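Local coordinates for putative uncharacterized protein PH0300 (PDB 3VRH) that catalyses the ATP-dependent 2-thiolation of 5-methyluridine in the T loop of tRNAs, a modification that stabilises tRNA against heat in thermophilic microorganisms, at residues A[12-16]-A[17-21]; A[24-27]-A[28-32]; A[282-285]-A[286-289]; A[171-174]-A[175-178]. All coordinates share one frame; numbering follows the deposited sequence.

Contact 1 of 4, residues A[12-16]-A[17-21]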
loop_
_atom_site.group_PDB
_atom_site.type_symbol
_atom_site.label_atom_id
_atom_site.label_comp_id
_atom_site.label_asym_id
_atom_site.label_seq_id
_atom_site.Cartn_x
_atom_site.Cartn_y
_atom_site.Cartn_z
ATOM N N ILE A 12 -8.560 23.202 -19.000
ATOM C CA ILE A 12 -7.919 22.086 -18.337
ATOM C C ILE A 12 -7.955 20.845 -19.234
ATOM O O ILE A 12 -8.840 20.722 -20.086
ATOM C CB ILE A 12 -8.615 21.814 -16.992
ATOM C CG1 ILE A 12 -7.878 20.730 -16.193
ATOM C CG2 ILE A 12 -10.081 21.470 -17.214
ATOM C CD1 ILE A 12 -8.442 20.522 -14.803
ATOM N N LYS A 13 -6.979 19.952 -19.070
ATOM C CA LYS A 13 -7.005 18.647 -19.735
ATOM C C LYS A 13 -7.527 17.565 -18.796
ATOM O O LYS A 13 -7.010 17.379 -17.706
ATOM C CB LYS A 13 -5.626 18.262 -20.273
ATOM C CG LYS A 13 -5.607 16.900 -20.976
ATOM C CD LYS A 13 -4.272 16.656 -21.684
ATOM C CE LYS A 13 -4.303 15.396 -22.549
ATOM N NZ LYS A 13 -4.123 14.132 -21.764
ATOM N N ILE A 14 -8.587 16.886 -19.212
ATOM C CA ILE A 14 -9.155 15.791 -18.443
ATOM C C ILE A 14 -8.599 14.504 -19.034
ATOM O O ILE A 14 -8.593 14.341 -20.258
ATOM C CB ILE A 14 -10.700 15.778 -18.539
ATOM C CG1 ILE A 14 -11.282 17.112 -18.057
ATOM C CG2 ILE A 14 -11.289 14.598 -17.756
ATOM C CD1 ILE A 14 -10.852 17.482 -16.657
ATOM N N HIS A 15 -8.133 13.601 -18.178
ATOM C CA HIS A 15 -7.456 12.388 -18.636
ATOM C C HIS A 15 -8.427 11.273 -18.971
ATOM O O HIS A 15 -8.241 10.554 -19.956
ATOM C CB HIS A 15 -6.464 11.879 -17.584
ATOM C CG HIS A 15 -5.566 12.941 -17.031
ATOM N ND1 HIS A 15 -4.703 13.672 -17.822
ATOM C CD2 HIS A 15 -5.391 13.393 -15.765
ATOM C CE1 HIS A 15 -4.037 14.529 -17.066
ATOM N NE2 HIS A 15 -4.431 14.376 -15.813
ATOM N N TYR A 16 -9.456 11.124 -18.142
ATOM C CA TYR A 16 -10.408 10.030 -18.310
ATOM C C TYR A 16 -11.855 10.517 -18.307
ATOM O O TYR A 16 -12.395 10.862 -17.252
ATOM C CB TYR A 16 -10.216 8.983 -17.212
ATOM C CG TYR A 16 -8.778 8.573 -17.005
ATOM C CD1 TYR A 16 -8.157 7.660 -17.860
ATOM C CD2 TYR A 16 -8.035 9.095 -15.952
ATOM C CE1 TYR A 16 -6.830 7.282 -17.662
ATOM C CE2 TYR A 16 -6.712 8.721 -15.749
ATOM C CZ TYR A 16 -6.123 7.818 -16.602
ATOM O OH TYR A 16 -4.817 7.464 -16.391
ATOM N N PRO A 17 -12.483 10.572 -19.493
ATOM C CA PRO A 17 -11.826 10.304 -20.777
ATOM C C PRO A 17 -10.944 11.478 -21.211
ATOM O O PRO A 17 -11.035 12.557 -20.621
ATOM C CB PRO A 17 -13.007 10.140 -21.743
ATOM C CG PRO A 17 -14.084 10.985 -21.159
ATOM C CD PRO A 17 -13.917 10.872 -19.658
ATOM N N LYS A 18 -10.095 11.256 -22.212
ATOM C CA LYS A 18 -9.224 12.308 -22.737
ATOM C C LYS A 18 -10.016 13.401 -23.451
ATOM O O LYS A 18 -10.726 13.136 -24.426
ATOM C CB LYS A 18 -8.180 11.725 -23.694
ATOM C CG LYS A 18 -7.021 11.026 -23.009
ATOM C CD LYS A 18 -5.920 10.654 -24.006
ATOM C CE LYS A 18 -5.387 11.886 -24.732
ATOM N NZ LYS A 18 -4.273 11.547 -25.667
ATOM N N MET A 19 -9.880 14.628 -22.957
ATOM C CA MET A 19 -10.502 15.798 -23.569
ATOM C C MET A 19 -9.979 17.089 -22.951
ATOM O O MET A 19 -9.747 17.169 -21.742
ATOM C CB MET A 19 -12.016 15.749 -23.401
ATOM C CG MET A 19 -12.464 15.577 -21.967
ATOM S SD MET A 19 -14.212 15.175 -21.905
ATOM C CE MET A 19 -14.342 14.462 -20.260
ATOM N N TYR A 20 -9.794 18.102 -23.789
ATOM C CA TYR A 20 -9.554 19.447 -23.296
ATOM C C TYR A 20 -10.911 20.090 -23.113
ATOM O O TYR A 20 -11.820 19.864 -23.928
ATOM C CB TYR A 20 -8.712 20.243 -24.286
ATOM C CG TYR A 20 -7.297 19.730 -24.365
ATOM C CD1 TYR A 20 -6.310 20.242 -23.540
ATOM C CD2 TYR A 20 -6.954 18.712 -25.244
ATOM C CE1 TYR A 20 -5.017 19.770 -23.594
ATOM C CE2 TYR A 20 -5.658 18.232 -25.306
ATOM C CZ TYR A 20 -4.695 18.766 -24.476
ATOM O OH TYR A 20 -3.399 18.298 -24.530
ATOM N N LEU A 21 -11.054 20.874 -22.044
ATOM C CA LEU A 21 -12.319 21.537 -21.734
ATOM C C LEU A 21 -12.111 22.995 -21.344
ATOM O O LEU A 21 -11.182 23.320 -20.606
ATOM C CB LEU A 21 -13.028 20.814 -20.576
ATOM C CG LEU A 21 -13.490 19.372 -20.755
ATOM C CD1 LEU A 21 -14.129 18.890 -19.459
ATOM C CD2 LEU A 21 -14.455 19.237 -21.951
#

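Contact 2 of 4, residues A[24-27]-A[28-32]. With ZN (zinc ion), chain B.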
loop_
_atom_site.group_PDB
_atom_site.type_symbol
_atom_site.label_atom_id
_atom_site.label_comp_id
_atom_site.label_asym_id
_atom_site.label_seq_id
_atom_site.Cartn_x
_atom_site.Cartn_y
_atom_site.Cartn_z
ATOM N N GLU A 24 -16.381 26.575 -18.692
ATOM C CA GLU A 24 -17.792 26.263 -18.481
ATOM C C GLU A 24 -18.087 24.795 -18.694
ATOM O O GLU A 24 -18.882 24.204 -17.962
ATOM C CB GLU A 24 -18.682 27.130 -19.367
ATOM C CG GLU A 24 -18.756 28.578 -18.900
ATOM C CD GLU A 24 -19.296 28.706 -17.480
ATOM O OE1 GLU A 24 -20.288 28.011 -17.150
ATOM O OE2 GLU A 24 -18.723 29.490 -16.692
ATOM N N HIS A 25 -17.439 24.197 -19.690
ATOM C CA HIS A 25 -17.623 22.776 -19.952
ATOM C C HIS A 25 -16.914 21.913 -18.921
ATOM O O HIS A 25 -17.318 20.770 -18.694
ATOM C CB HIS A 25 -17.220 22.382 -21.382
ATOM C CG HIS A 25 -18.284 22.668 -22.388
ATOM N ND1 HIS A 25 -18.155 23.648 -23.341
ATOM C CD2 HIS A 25 -19.529 22.160 -22.542
ATOM C CE1 HIS A 25 -19.254 23.714 -24.066
ATOM N NE2 HIS A 25 -20.110 22.823 -23.599
ATOM N N PHE A 26 -15.864 22.452 -18.300
ATOM C CA PHE A 26 -15.246 21.758 -17.176
ATOM C C PHE A 26 -16.182 21.738 -15.966
ATOM O O PHE A 26 -16.355 20.696 -15.326
ATOM C CB PHE A 26 -13.916 22.400 -16.775
ATOM C CG PHE A 26 -13.396 21.898 -15.465
ATOM C CD1 PHE A 26 -12.974 20.576 -15.332
ATOM C CD2 PHE A 26 -13.356 22.728 -14.355
ATOM C CE1 PHE A 26 -12.505 20.100 -14.117
ATOM C CE2 PHE A 26 -12.889 22.261 -13.135
ATOM C CZ PHE A 26 -12.464 20.943 -13.013
ATOM N N LYS A 27 -16.768 22.899 -15.653
ATOM C CA LYS A 27 -17.721 23.016 -14.546
ATOM C C LYS A 27 -18.815 21.978 -14.714
ATOM O O LYS A 27 -19.134 21.228 -13.784
ATOM C CB LYS A 27 -18.317 24.429 -14.494
ATOM C CG LYS A 27 -17.406 25.423 -13.774
ATOM C CD LYS A 27 -17.681 26.892 -14.127
ATOM C CE LYS A 27 -19.116 27.310 -13.887
ATOM N NZ LYS A 27 -19.262 28.812 -13.958
ATOM N N GLU A 28 -19.358 21.926 -15.927
ATOM C CA GLU A 28 -20.405 20.975 -16.286
ATOM C C GLU A 28 -19.950 19.527 -16.123
ATOM O O GLU A 28 -20.654 18.710 -15.520
ATOM C CB GLU A 28 -20.871 21.240 -17.722
ATOM C CG GLU A 28 -21.883 20.232 -18.235
ATOM C CD GLU A 28 -22.523 20.640 -19.569
ATOM O OE1 GLU A 28 -22.009 21.559 -20.248
ATOM O OE2 GLU A 28 -23.554 20.030 -19.935
ATOM N N TYR A 29 -18.770 19.208 -16.650
ATOM C CA TYR A 29 -18.207 17.871 -16.456
ATOM C C TYR A 29 -18.100 17.532 -14.963
ATOM O O TYR A 29 -18.464 16.430 -14.526
ATOM C CB TYR A 29 -16.846 17.763 -17.156
ATOM C CG TYR A 29 -15.889 16.747 -16.567
ATOM C CD1 TYR A 29 -15.022 17.107 -15.540
ATOM C CD2 TYR A 29 -15.837 15.439 -17.048
ATOM C CE1 TYR A 29 -14.146 16.195 -14.989
ATOM C CE2 TYR A 29 -14.953 14.507 -16.507
ATOM C CZ TYR A 29 -14.105 14.897 -15.476
ATOM O OH TYR A 29 -13.217 14.012 -14.904
ATOM N N PHE A 30 -17.640 18.491 -14.170
ATOM C CA PHE A 30 -17.388 18.217 -12.754
ATOM C C PHE A 30 -18.706 17.967 -12.032
ATOM O O PHE A 30 -18.842 17.018 -11.247
ATOM C CB PHE A 30 -16.638 19.391 -12.127
ATOM C CG PHE A 30 -16.161 19.149 -10.717
ATOM C CD1 PHE A 30 -16.973 19.439 -9.636
ATOM C CD2 PHE A 30 -14.859 18.701 -10.468
ATOM C CE1 PHE A 30 -16.528 19.250 -8.338
ATOM C CE2 PHE A 30 -14.418 18.507 -9.164
ATOM C CZ PHE A 30 -15.261 18.789 -8.103
ATOM N N GLU A 31 -19.677 18.819 -12.318
ATOM C CA GLU A 31 -20.991 18.718 -11.704
ATOM C C GLU A 31 -21.701 17.422 -12.107
ATOM O O GLU A 31 -22.340 16.760 -11.279
ATOM C CB GLU A 31 -21.827 19.957 -12.075
ATOM C CG GLU A 31 -21.330 21.260 -11.427
ATOM C CD GLU A 31 -21.586 22.502 -12.295
ATOM O OE1 GLU A 31 -20.920 23.539 -12.077
ATOM O OE2 GLU A 31 -22.437 22.435 -13.202
ATOM N N ARG A 32 -21.576 17.053 -13.379
ATOM C CA ARG A 32 -22.129 15.778 -13.843
ATOM C C ARG A 32 -21.478 14.582 -13.158
ATOM O O ARG A 32 -22.170 13.670 -12.710
ATOM C CB ARG A 32 -21.956 15.634 -15.350
ATOM C CG ARG A 32 -22.841 16.542 -16.155
ATOM C CD ARG A 32 -22.464 16.499 -17.630
ATOM N NE ARG A 32 -23.373 17.299 -18.443
ATOM C CZ ARG A 32 -24.543 16.863 -18.896
ATOM N NH1 ARG A 32 -24.946 15.626 -18.620
ATOM N NH2 ARG A 32 -25.309 17.662 -19.628
HETATM ZN ZN ZN B . -16.267 24.486 -24.171
#

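Contact 3 of 4, residues A[282-285]-A[286-289]. With ZN (zinc ion), chain C.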
loop_
_atom_site.group_PDB
_atom_site.type_symbol
_atom_site.label_atom_id
_atom_site.label_comp_id
_atom_site.label_asym_id
_atom_site.label_seq_id
_atom_site.Cartn_x
_atom_site.Cartn_y
_atom_site.Cartn_z
ATOM N N ASP A 282 -18.926 2.590 28.492
ATOM C CA ASP A 282 -20.171 3.195 28.945
ATOM C C ASP A 282 -20.164 4.722 28.827
ATOM O O ASP A 282 -21.207 5.326 28.580
ATOM C CB ASP A 282 -20.529 2.728 30.361
ATOM C CG ASP A 282 -19.356 2.807 31.319
ATOM O OD1 ASP A 282 -18.298 3.355 30.923
ATOM O OD2 ASP A 282 -19.505 2.338 32.473
ATOM N N ILE A 283 -18.997 5.341 29.005
ATOM C CA ILE A 283 -18.833 6.761 28.681
ATOM C C ILE A 283 -18.036 6.881 27.386
ATOM O O ILE A 283 -17.110 6.100 27.149
ATOM C CB ILE A 283 -18.154 7.550 29.812
ATOM C CG1 ILE A 283 -18.990 7.450 31.084
ATOM C CG2 ILE A 283 -18.001 9.009 29.429
ATOM C CD1 ILE A 283 -18.446 8.264 32.198
ATOM N N CYS A 284 -18.405 7.829 26.529
ATOM C CA CYS A 284 -17.815 7.849 25.198
ATOM C C CYS A 284 -16.460 8.560 25.159
ATOM O O CYS A 284 -16.056 9.222 26.122
ATOM C CB CYS A 284 -18.796 8.379 24.148
ATOM S SG CYS A 284 -18.711 10.146 23.802
ATOM N N ALA A 285 -15.751 8.365 24.051
ATOM C CA ALA A 285 -14.402 8.897 23.873
ATOM C C ALA A 285 -14.375 10.415 24.042
ATOM O O ALA A 285 -13.593 10.944 24.838
ATOM C CB ALA A 285 -13.852 8.503 22.504
ATOM N N PHE A 286 -15.240 11.096 23.294
ATOM C CA PHE A 286 -15.359 12.551 23.374
ATOM C C PHE A 286 -15.550 12.980 24.817
ATOM O O PHE A 286 -14.763 13.762 25.339
ATOM C CB PHE A 286 -16.537 13.022 22.529
ATOM C CG PHE A 286 -16.711 14.523 22.491
ATOM C CD1 PHE A 286 -16.015 15.292 21.563
ATOM C CD2 PHE A 286 -17.583 15.157 23.362
ATOM C CE1 PHE A 286 -16.180 16.654 21.502
ATOM C CE2 PHE A 286 -17.754 16.534 23.311
ATOM C CZ PHE A 286 -17.051 17.285 22.381
ATOM N N CYS A 287 -16.579 12.432 25.463
ATOM C CA CYS A 287 -16.907 12.778 26.845
ATOM C C CYS A 287 -15.796 12.491 27.840
ATOM O O CYS A 287 -15.562 13.281 28.759
ATOM C CB CYS A 287 -18.172 12.055 27.285
ATOM S SG CYS A 287 -19.636 12.897 26.744
ATOM N N LYS A 288 -15.125 11.354 27.680
ATOM C CA LYS A 288 -14.012 11.042 28.575
ATOM C C LYS A 288 -12.851 12.012 28.364
ATOM O O LYS A 288 -12.286 12.534 29.326
ATOM C CB LYS A 288 -13.550 9.582 28.431
ATOM C CG LYS A 288 -14.559 8.570 28.964
ATOM C CD LYS A 288 -14.103 7.124 28.786
ATOM C CE LYS A 288 -13.182 6.692 29.923
ATOM N NZ LYS A 288 -12.687 5.294 29.744
ATOM N N PHE A 289 -12.501 12.263 27.106
ATOM C CA PHE A 289 -11.389 13.166 26.820
ATOM C C PHE A 289 -11.648 14.558 27.379
ATOM O O PHE A 289 -10.791 15.144 28.032
ATOM C CB PHE A 289 -11.097 13.248 25.314
ATOM C CG PHE A 289 -10.049 14.266 24.972
ATOM C CD1 PHE A 289 -8.703 13.944 25.052
ATOM C CD2 PHE A 289 -10.408 15.561 24.602
ATOM C CE1 PHE A 289 -7.726 14.880 24.755
ATOM C CE2 PHE A 289 -9.440 16.509 24.301
ATOM C CZ PHE A 289 -8.088 16.163 24.376
HETATM ZN ZN ZN C . -20.611 11.073 25.433
#

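Contact 4 of 4, residues A[171-174]-A[175-178]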
loop_
_atom_site.group_PDB
_atom_site.type_symbol
_atom_site.label_atom_id
_atom_site.label_comp_id
_atom_site.label_asym_id
_atom_site.label_seq_id
_atom_site.Cartn_x
_atom_site.Cartn_y
_atom_site.Cartn_z
ATOM N N TRP A 171 -1.185 -1.137 8.631
ATOM C CA TRP A 171 -2.148 -2.216 8.844
ATOM C C TRP A 171 -3.265 -1.867 9.850
ATOM O O TRP A 171 -3.553 -2.623 10.776
ATOM C CB TRP A 171 -1.427 -3.538 9.150
ATOM C CG TRP A 171 -0.689 -3.998 7.920
ATOM C CD1 TRP A 171 0.639 -3.815 7.623
ATOM C CD2 TRP A 171 -1.273 -4.629 6.778
ATOM N NE1 TRP A 171 0.919 -4.320 6.367
ATOM C CE2 TRP A 171 -0.237 -4.835 5.835
ATOM C CE3 TRP A 171 -2.573 -5.043 6.460
ATOM C CZ2 TRP A 171 -0.465 -5.444 4.605
ATOM C CZ3 TRP A 171 -2.799 -5.638 5.235
ATOM C CH2 TRP A 171 -1.747 -5.840 4.322
ATOM N N ASN A 172 -3.871 -0.698 9.658
ATOM C CA ASN A 172 -5.061 -0.306 10.407
ATOM C C ASN A 172 -6.282 -0.957 9.782
ATOM O O ASN A 172 -7.035 -0.305 9.054
ATOM C CB ASN A 172 -5.268 1.202 10.342
ATOM C CG ASN A 172 -4.228 1.970 11.095
ATOM O OD1 ASN A 172 -3.751 1.530 12.139
ATOM N ND2 ASN A 172 -3.861 3.137 10.571
ATOM N N THR A 173 -6.480 -2.236 10.062
ATOM C CA THR A 173 -7.504 -3.000 9.380
ATOM C C THR A 173 -8.898 -2.569 9.810
ATOM O O THR A 173 -9.860 -2.726 9.048
ATOM C CB THR A 173 -7.309 -4.499 9.604
ATOM O OG1 THR A 173 -7.223 -4.754 11.008
ATOM C CG2 THR A 173 -6.009 -4.949 8.941
ATOM N N GLU A 174 -9.006 -2.015 11.018
ATOM C CA GLU A 174 -10.287 -1.491 11.484
ATOM C C GLU A 174 -10.734 -0.317 10.631
ATOM O O GLU A 174 -11.831 -0.327 10.079
ATOM C CB GLU A 174 -10.227 -1.107 12.964
ATOM C CG GLU A 174 -10.512 -2.293 13.882
ATOM C CD GLU A 174 -10.865 -1.885 15.303
ATOM O OE1 GLU A 174 -10.989 -0.663 15.566
ATOM O OE2 GLU A 174 -11.018 -2.796 16.154
ATOM N N TYR A 175 -9.868 0.680 10.508
ATOM C CA TYR A 175 -10.113 1.775 9.582
ATOM C C TYR A 175 -10.422 1.278 8.170
ATOM O O TYR A 175 -11.295 1.815 7.502
ATOM C CB TYR A 175 -8.907 2.701 9.529
ATOM C CG TYR A 175 -8.829 3.665 10.681
ATOM C CD1 TYR A 175 -9.887 3.806 11.569
ATOM C CD2 TYR A 175 -7.699 4.459 10.869
ATOM C CE1 TYR A 175 -9.817 4.698 12.621
ATOM C CE2 TYR A 175 -7.617 5.349 11.919
ATOM C CZ TYR A 175 -8.677 5.465 12.791
ATOM O OH TYR A 175 -8.590 6.355 13.835
ATOM N N LEU A 176 -9.707 0.246 7.733
ATOM C CA LEU A 176 -9.837 -0.279 6.373
ATOM C C LEU A 176 -11.205 -0.897 6.105
ATOM O O LEU A 176 -11.628 -1.018 4.946
ATOM C CB LEU A 176 -8.744 -1.320 6.074
ATOM C CG LEU A 176 -7.316 -0.790 5.913
ATOM C CD1 LEU A 176 -6.338 -1.950 5.809
ATOM C CD2 LEU A 176 -7.216 0.126 4.709
ATOM N N ALA A 177 -11.887 -1.318 7.165
ATOM C CA ALA A 177 -13.207 -1.905 6.995
ATOM C C ALA A 177 -14.231 -0.812 6.710
ATOM O O ALA A 177 -15.279 -1.066 6.122
ATOM C CB ALA A 177 -13.599 -2.706 8.223
ATOM N N LYS A 178 -13.899 0.413 7.101
ATOM C CA LYS A 178 -14.869 1.506 7.125
ATOM C C LYS A 178 -14.658 2.609 6.068
ATOM O O LYS A 178 -15.047 3.756 6.272
ATOM C CB LYS A 178 -14.933 2.104 8.539
ATOM C CG LYS A 178 -15.798 1.289 9.503
ATOM C CD LYS A 178 -15.594 1.692 10.971
ATOM C CE LYS A 178 -14.428 0.928 11.624
ATOM N NZ LYS A 178 -14.236 1.271 13.075
#

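Contact 1 of 4, residues A[12-16]-A[17-21]
Ile-14 and Leu-21 meet on the packed face of a two-stranded antiparallel hairpin, where CG1 of Ile-14 lies 3.6 Å from CD1 of Leu-21 and the two branched chains run at a slant to each other. Met-19, the hydrogen-bonded partner of Ile-14, lies beside it and points the same way; a chi1 of 54° wedges its CG between the backbone N and the carbonyl carbon, 3.9 Å from Ile-14 CB. Tyr-29 of helix 23-40 covers all three. Four backbone bonds hold the strands, the shortest running 2.8 Å from Ile-14 N to Met-19 O. The other face is looser: Lys-13 lays its methylenes over one face of the Tyr-20 ring, CG standing 4.2 Å from the centroid in a CH-pi contact and CD 3.4 Å from Tyr-20 OH. A phenylalanine in place of Tyr-20 would probably keep this face contact but leave Lys-13 CD without the hydroxyl against it. Beyond the ring the lysine bends at its last torsion, so that NZ comes within 4.7 Å of Lys-18 NZ. A cis peptide between Tyr-16 and Pro-17 makes the exposed connection a type VI turn. The chemistry thus divides by face: apolar groups pack toward helix 23-40, Leu-21 next to the zinc ligands Cys-3 and His-25, whereas two like charges near each other would favour the solvent side.

Contact 2 of 4, residues A[24-27]-A[28-32]
The Cys3His zinc site of the N-terminal domain reaches the first turns of helix 23-40 through His-25, whose ring lies alongside the Glu-28 carboxylate one turn on. ND1 binds the zinc ion at 2.2 Å, and Cys-3, Cys-6 and Cys-22 complete the site. On the far part of the same ring, CD2 stands 3.4 Å from Glu-28 OE1, with the ring and carboxylate planes only 15° apart. Glu-28 reaches this place with CG anti to the backbone N (chi1 175°) and the chain extended beyond. Its other oxygen, OE2, takes two donors from Arg-32 side-on, NH2 at 3.0 Å on the anti lone pair and NE at 3.1 Å, both within the guanidinium plane. A glutamine at Glu-28 would probably leave Arg-32 without its charged mate and the group beside His-25 freer to turn. Phe-26, Tyr-29 and Phe-30 form an aromatic group that packs on the hairpin and helix 201-211: Phe-26 CD1 comes 4.0 Å from Tyr-29 CD1, and Phe-26 CZ lies 4.2 Å from Phe-30 CD2, the two phenylalanines side by side. Phe-30 also stacks on Tyr-207 of helix 201-211, while Tyr-29 OH bonds to Glu-203. A further salt bridge, i to i+3, joins Lys-27 NZ to Glu-24 OE2 at 2.9 Å. The carboxylate of Glu-28 would be expected to polarise the zinc-bound imidazole, and Arg-32 would partly offset the carboxylate's charge.

Contact 3 of 4, residues A[282-285]-A[286-289]
Lys-288 N returns to Cys-284 O at 2.8 Å and Phe-289 N to Ala-285 O at 2.8 Å, two straight bonds that turn the extended chain at Ile-283 and Cys-284 into the short helix 285-290. Cys-284 is the N-cap: its SG accepts the amide of Cys-287 over 3.5 Å, almost linearly at 176°. The same sulfur also lies 2.7 Å from the zinc ion, and its chi1 of 93° sits off the usual staggered positions, consistent with a sulfur that serves metal and amide at once. Cys-287 turns its SG to the metal from the first turn of the helix, 2.5 Å from the zinc ion. These two residues form one CxxC pair of a four-cysteine zinc site; Cys-272 and Cys-275 supply the other, so that the metal ties the start of the helix to the preceding loop. The N-H pointed at SG, together with the helix's N-terminal end, would be expected to offset some of the negative charge on the thiolate. Ile-283 packs against the first turn of the helix, its CG2 3.5 Å from Lys-288 CG, the two chains crossing obliquely, and 3.7 Å from Cys-287 CB. Phe-286, with CG anti to the backbone N (chi1 -177°), carries its ring to helix 127-145, where it stacks with Tyr-137. Phe-289 meets Tyr-130 on that same helix.

Contact 4 of 4, residues A[171-174]-A[175-178]
Ala-177 N is shared between two carbonyls: it gives a bond to Glu-174 O at 3.1 Å, entering from well above the carbonyl plane, and a weak one to Thr-173 O, also at 3.1 Å. A straighter bond, Leu-176 N to Asn-172 O at 3.0 Å, lies in the carbonyl plane and opens the turn. The same oxygen has Leu-176 CG close by, and the leucine passes on to Leu-164 and Ile-168 of helix 157-169. Asn-172 and Tyr-175 lie side by side and point the same way, CB to CB 4.0 Å, with the amide turned 72° from the ring; Asn-172 ND2 bonds to Asn-167. On the outer flank Lys-178 bends at chi3 (-87°) and brings CE 3.3 Å from Glu-174 O, while its NZ stays 4.5 Å from Glu-174 OE1, opposite charges near each other but not in contact. Trp-171, at the start, has its ring against Phe-249 of the second subunit. Its positive phi closes a Schellman motif at the end of the preceding helix; an inverse gamma turn centred on Asn-172 follows, then the short, weakly bonded helix 173-177, which packs back on helix 157-169 within the PP-loop family region.

Contacts 1 and 2 belong together: the hairpin and helix 23-40 follow each other in the chain and touch through Tyr-29 and Phe-26, so their apolar faces form one packed layer beside the first zinc site. Contact 3 lies on the opposite side of the chain's centre, about 48 Å between centres from contact 1, and is built round a second zinc whose ligands include the capping sulfur itself. Contact 2 brings only one metal ligand, on the side of a long regular helix. All three are partly buried. Contact 4, in the PP-loop domain, is a surface contact without metal, relying on backbone bonds and a loose charge pair, and alone among the four it touches the second subunit.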